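Local atomic coordinates of N-hydroxyarylamine O-acetyltransferase (Bacillus cereus, PDB entry 4DMO), a protein that probably transfers acetyl groups to arylamines and N-hydroxyarylamines, using a non-canonical catalytic triad. Residues 4-9 with 78-83; 49-52 with 56-59. One frame throughout, in Å; residues are numbered along the deposited sequence.

Interaction 1: residues 4-9 with 78-83; sequences TDFQKQ and MYYFLK
Y80 sets its CB over one face of the F6 ring, 4.0 Å from the ring centroid, a CH-pi contact. CZ of F6 is the closest ring atom, 3.7 Å from CB of Y80. The tyrosine ring itself leads away from helix 5-14: with CG anti to its carbonyl carbon (chi1 -65°) it runs off toward helix 55-64, and its hydroxyl hydrogen-bonds to E195. One residue on, F81 meets F6 through backbone and CB; the backbone N of F81 lies oblique to the F6 ring, 3.6 Å from CE2 of F6. The F81 ring, swung anti to its backbone N (chi1 171°), turns toward Q7 and receives CA of Q7 at its edge, 4.2 Å from CD1. CG of Q7 lies nearly as close to the same CD1. F10 stacks on the F81 ring, F11 meets it edge-to-face and I30 of helix 27-37 also touches it, so helix 5-14 uses more than its first turn here. That turn is fixed by a capping box: the N of Q7 donates to OG1 of T4 at 3.3 Å, and the N of T4 returns a bond to OE1 of Q7 at 3.2 Å. The axes of helical segments 5-9 and 78-83 approach to 9.3 Å at 117°, packing the N-terminal helix steeply across the end of helix 71-84 in the helical N-terminal region of the arylamine N-acetyltransferase fold. No hydrogen bond spans the two segments, though OG1 of T4 also bonds D84 just beyond; the contact itself is apolar and held by burial.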
loop_
_atom_site.group_PDB
_atom_site.type_symbol
_atom_site.label_atom_id
_atom_site.label_comp_id
_atom_site.label_asym_id
_atom_site.label_seq_id
_atom_site.Cartn_x
_atom_site.Cartn_y
_atom_site.Cartn_z
ATOM N N THR A 4 10.598 -17.510 -9.873
ATOM C CA THR A 4 11.545 -16.459 -10.281
ATOM C C THR A 4 12.286 -15.883 -9.082
ATOM O O THR A 4 11.959 -16.179 -7.945
ATOM C CB THR A 4 10.868 -15.288 -11.022
ATOM O OG1 THR A 4 10.071 -14.531 -10.101
ATOM C CG2 THR A 4 10.014 -15.798 -12.164
ATOM N N ASP A 5 13.298 -15.067 -9.351
ATOM C CA ASP A 5 14.054 -14.416 -8.292
ATOM C C ASP A 5 13.138 -13.437 -7.525
ATOM O O ASP A 5 13.201 -13.335 -6.295
ATOM C CB ASP A 5 15.264 -13.682 -8.886
ATOM C CG ASP A 5 16.191 -13.112 -7.817
ATOM O OD1 ASP A 5 16.565 -11.920 -7.941
ATOM O OD2 ASP A 5 16.549 -13.850 -6.864
ATOM N N PHE A 6 12.298 -12.709 -8.259
ATOM C CA PHE A 6 11.344 -11.802 -7.634
ATOM C C PHE A 6 10.538 -12.533 -6.577
ATOM O O PHE A 6 10.441 -12.070 -5.450
ATOM C CB PHE A 6 10.415 -11.161 -8.669
ATOM C CG PHE A 6 9.723 -9.920 -8.160
ATOM C CD1 PHE A 6 10.223 -8.664 -8.462
ATOM C CD2 PHE A 6 8.595 -10.014 -7.349
ATOM C CE1 PHE A 6 9.600 -7.516 -7.979
ATOM C CE2 PHE A 6 7.968 -8.866 -6.862
ATOM C CZ PHE A 6 8.474 -7.629 -7.171
ATOM N N GLN A 7 9.973 -13.684 -6.939
ATOM C CA GLN A 7 9.191 -14.504 -6.008
ATOM C C GLN A 7 10.001 -14.932 -4.776
ATOM O O GLN A 7 9.520 -14.883 -3.633
ATOM C CB GLN A 7 8.677 -15.750 -6.727
ATOM C CG GLN A 7 7.567 -15.482 -7.733
ATOM C CD GLN A 7 6.978 -16.768 -8.312
ATOM O OE1 GLN A 7 7.453 -17.271 -9.333
ATOM N NE2 GLN A 7 5.942 -17.304 -7.657
ATOM N N LYS A 8 11.235 -15.364 -5.005
ATOM C CA LYS A 8 12.051 -15.853 -3.902
ATOM C C LYS A 8 12.369 -14.721 -2.909
ATOM O O LYS A 8 12.226 -14.890 -1.699
ATOM C CB LYS A 8 13.346 -16.470 -4.440
ATOM C CG LYS A 8 14.173 -17.165 -3.386
ATOM C CD LYS A 8 15.520 -17.656 -3.931
ATOM C CE LYS A 8 16.428 -18.235 -2.826
ATOM N NZ LYS A 8 17.815 -18.514 -3.326
ATOM N N GLN A 9 12.784 -13.572 -3.433
ATOM C CA GLN A 9 13.086 -12.408 -2.605
ATOM C C GLN A 9 11.847 -11.914 -1.880
ATOM O O GLN A 9 11.934 -11.398 -0.764
ATOM C CB GLN A 9 13.670 -11.304 -3.455
ATOM C CG GLN A 9 14.865 -11.746 -4.269
ATOM C CD GLN A 9 16.129 -11.088 -3.811
ATOM O OE1 GLN A 9 16.345 -10.885 -2.605
ATOM N NE2 GLN A 9 16.983 -10.735 -4.771
ATOM N N MET A 78 3.379 -5.928 -5.460
ATOM C CA MET A 78 2.514 -7.081 -5.236
ATOM C C MET A 78 2.024 -7.588 -6.595
ATOM O O MET A 78 2.066 -8.773 -6.901
ATOM C CB MET A 78 1.352 -6.700 -4.317
ATOM C CG MET A 78 0.241 -7.750 -4.206
ATOM S SD MET A 78 0.758 -9.331 -3.487
ATOM C CE MET A 78 0.834 -8.905 -1.763
ATOM N N TYR A 79 1.614 -6.659 -7.429
ATOM C CA TYR A 79 1.309 -6.971 -8.810
ATOM C C TYR A 79 2.361 -7.908 -9.452
ATOM O O TYR A 79 1.997 -8.968 -9.948
ATOM C CB TYR A 79 1.216 -5.665 -9.589
ATOM C CG TYR A 79 1.195 -5.832 -11.079
ATOM C CD1 TYR A 79 0.085 -6.347 -11.706
ATOM C CD2 TYR A 79 2.285 -5.443 -11.864
ATOM C CE1 TYR A 79 0.047 -6.495 -13.065
ATOM C CE2 TYR A 79 2.254 -5.578 -13.226
ATOM C CZ TYR A 79 1.122 -6.108 -13.821
ATOM O OH TYR A 79 1.056 -6.267 -15.169
ATOM N N TYR A 80 3.647 -7.532 -9.446
ATOM C CA TYR A 80 4.695 -8.377 -10.052
ATOM C C TYR A 80 4.793 -9.741 -9.399
ATOM O O TYR A 80 4.898 -10.754 -10.095
ATOM C CB TYR A 80 6.084 -7.712 -10.034
ATOM C CG TYR A 80 6.158 -6.472 -10.897
ATOM C CD1 TYR A 80 5.953 -6.528 -12.264
ATOM C CD2 TYR A 80 6.389 -5.236 -10.324
ATOM C CE1 TYR A 80 6.001 -5.392 -13.017
ATOM C CE2 TYR A 80 6.436 -4.114 -11.058
ATOM C CZ TYR A 80 6.240 -4.181 -12.407
ATOM O OH TYR A 80 6.294 -3.027 -13.145
ATOM N N PHE A 81 4.707 -9.784 -8.080
ATOM C CA PHE A 81 4.713 -11.059 -7.400
ATOM C C PHE A 81 3.550 -11.917 -7.869
ATOM O O PHE A 81 3.722 -13.121 -8.116
ATOM C CB PHE A 81 4.578 -10.891 -5.909
ATOM C CG PHE A 81 4.378 -12.180 -5.194
ATOM C CD1 PHE A 81 5.437 -13.034 -4.982
ATOM C CD2 PHE A 81 3.127 -12.559 -4.764
ATOM C CE1 PHE A 81 5.253 -14.240 -4.327
ATOM C CE2 PHE A 81 2.938 -13.763 -4.111
ATOM C CZ PHE A 81 4.007 -14.597 -3.892
ATOM N N LEU A 82 2.372 -11.300 -7.976
ATOM C CA LEU A 82 1.144 -12.037 -8.329
ATOM C C LEU A 82 1.214 -12.540 -9.770
ATOM O O LEU A 82 0.799 -13.656 -10.059
ATOM C CB LEU A 82 -0.114 -11.173 -8.121
ATOM C CG LEU A 82 -0.447 -10.880 -6.653
ATOM C CD1 LEU A 82 -1.648 -9.963 -6.517
ATOM C CD2 LEU A 82 -0.701 -12.163 -5.884
ATOM N N LYS A 83 1.769 -11.717 -10.653
ATOM C CA LYS A 83 1.962 -12.061 -12.059
ATOM C C LYS A 83 2.886 -13.272 -12.233
ATOM O O LYS A 83 2.541 -14.206 -12.957
ATOM C CB LYS A 83 2.542 -10.847 -12.781
ATOM C CG LYS A 83 2.317 -10.760 -14.273
ATOM C CD LYS A 83 2.605 -9.323 -14.683
ATOM C CE LYS A 83 2.932 -9.143 -16.161
ATOM N NZ LYS A 83 3.973 -8.045 -16.340
#

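Interaction 2: residues 49-52 with 56-59; sequences NFKE and ENLK
ND2 of N57 donates to the backbone O of E52 at 2.9 Å, nearly straight with an N-H...O angle of 169°. The acceptor lies in the plane of the N57 amide, whereas the donor sits 25° out of the carbonyl plane of E52. The torsion chi1 of -72° puts CG of N57 opposite its own carbonyl carbon and carries the amide across to the incoming loop. K51 packs against the same amide: its CB rests 3.6 Å from ND2 of N57, and its CD passes 3.9 Å from OD1 of N57, the two side chains crossing at about a right angle. A side chain on the first turn of helix 55-64 thus ties back the loop that leads into the helix from helix 43-46, and the backbone N of N57 bonds to OG of S54 near the helix start. CB of E52 adds a looser touch, 3.8 Å from ND2 of N57. On another side the loop is held by helix 195-207, where Q202 donates to the backbone O of K51 and N199 touches the E52 side chain.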
loop_
_atom_site.group_PDB
_atom_site.type_symbol
_atom_site.label_atom_id
_atom_site.label_comp_id
_atom_site.label_asym_id
_atom_site.label_seq_id
_atom_site.Cartn_x
_atom_site.Cartn_y
_atom_site.Cartn_z
ATOM N N ASN A 49 15.828 10.329 -4.138
ATOM C CA ASN A 49 16.451 9.178 -4.796
ATOM C C ASN A 49 15.439 8.145 -5.208
ATOM O O ASN A 49 15.756 6.960 -5.300
ATOM C CB ASN A 49 17.582 8.541 -3.946
ATOM C CG ASN A 49 17.151 8.185 -2.505
ATOM O OD1 ASN A 49 15.967 8.141 -2.164
ATOM N ND2 ASN A 49 18.144 7.967 -1.652
ATOM N N PHE A 50 14.214 8.599 -5.478
ATOM C CA PHE A 50 13.219 7.730 -6.095
ATOM C C PHE A 50 13.703 7.324 -7.493
ATOM O O PHE A 50 14.518 8.013 -8.104
ATOM C CB PHE A 50 11.830 8.397 -6.161
ATOM C CG PHE A 50 11.803 9.749 -6.842
ATOM C CD1 PHE A 50 11.526 9.857 -8.206
ATOM C CD2 PHE A 50 12.030 10.917 -6.121
ATOM C CE1 PHE A 50 11.503 11.113 -8.838
ATOM C CE2 PHE A 50 12.016 12.155 -6.743
ATOM C CZ PHE A 50 11.728 12.251 -8.111
ATOM N N LYS A 51 13.248 6.177 -7.982
ATOM C CA LYS A 51 13.601 5.743 -9.330
ATOM C C LYS A 51 12.341 5.440 -10.092
ATOM O O LYS A 51 11.226 5.468 -9.548
ATOM C CB LYS A 51 14.468 4.480 -9.310
ATOM C CG LYS A 51 15.811 4.633 -8.688
ATOM C CD LYS A 51 16.581 3.329 -8.821
ATOM C CE LYS A 51 17.917 3.408 -8.108
ATOM N NZ LYS A 51 19.005 2.889 -8.967
ATOM N N GLU A 52 12.553 5.141 -11.367
ATOM C CA GLU A 52 11.509 4.675 -12.238
ATOM C C GLU A 52 10.821 3.477 -11.592
ATOM O O GLU A 52 11.458 2.613 -11.001
ATOM C CB GLU A 52 12.124 4.284 -13.587
ATOM C CG GLU A 52 11.147 4.177 -14.728
ATOM C CD GLU A 52 11.705 3.333 -15.872
ATOM O OE1 GLU A 52 12.929 3.071 -15.874
ATOM O OE2 GLU A 52 10.921 2.913 -16.754
ATOM N N GLU A 56 12.451 -4.442 -11.521
ATOM C CA GLU A 56 13.835 -4.509 -11.025
ATOM C C GLU A 56 14.122 -3.457 -9.972
ATOM O O GLU A 56 14.650 -3.790 -8.925
ATOM C CB GLU A 56 14.848 -4.394 -12.163
ATOM C CG GLU A 56 15.080 -5.701 -12.885
ATOM C CD GLU A 56 16.094 -6.576 -12.153
ATOM O OE1 GLU A 56 17.311 -6.387 -12.391
ATOM O OE2 GLU A 56 15.687 -7.438 -11.343
ATOM N N ASN A 57 13.784 -2.199 -10.250
ATOM C CA ASN A 57 13.986 -1.158 -9.257
ATOM C C ASN A 57 13.230 -1.502 -7.952
ATOM O O ASN A 57 13.715 -1.288 -6.842
ATOM C CB ASN A 57 13.556 0.200 -9.817
ATOM C CG ASN A 57 14.526 0.722 -10.862
ATOM O OD1 ASN A 57 15.634 0.226 -10.959
ATOM N ND2 ASN A 57 14.143 1.754 -11.596
ATOM N N LEU A 58 12.044 -2.072 -8.080
ATOM C CA LEU A 58 11.250 -2.334 -6.892
ATOM C C LEU A 58 11.772 -3.549 -6.104
ATOM O O LEU A 58 11.767 -3.552 -4.855
ATOM C CB LEU A 58 9.773 -2.474 -7.272
ATOM C CG LEU A 58 9.057 -1.170 -7.624
ATOM C CD1 LEU A 58 7.645 -1.479 -8.106
ATOM C CD2 LEU A 58 8.986 -0.207 -6.424
ATOM N N LYS A 59 12.202 -4.590 -6.820
ATOM C CA LYS A 59 12.837 -5.752 -6.181
ATOM C C LYS A 59 14.034 -5.310 -5.334
ATOM O O LYS A 59 14.213 -5.785 -4.219
ATOM C CB LYS A 59 13.292 -6.768 -7.237
ATOM C CG LYS A 59 14.036 -7.966 -6.642
ATOM C CD LYS A 59 14.226 -9.104 -7.667
ATOM C CE LYS A 59 15.255 -8.740 -8.724
ATOM N NZ LYS A 59 15.398 -9.802 -9.781
#

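Interaction 1 is buried and apolar, joining two helices far apart in sequence; interaction 2 is a surface contact between a loop and the helix it enters, held by one side-chain to backbone hydrogen bond. Along the chain interaction 2 is nested within the loop that interaction 1 closes. Helix 55-64 connects them: K59 forms a salt bridge with D5, NZ to OD1 at 3.0 Å, and its CB packs on the F6 ring, while L58 touches the ring of Y80. The F6 and Y80 side of interaction 1 therefore borders the helix whose N57 holds the loop, with charge pairing at the outer margin and hydrocarbon further in.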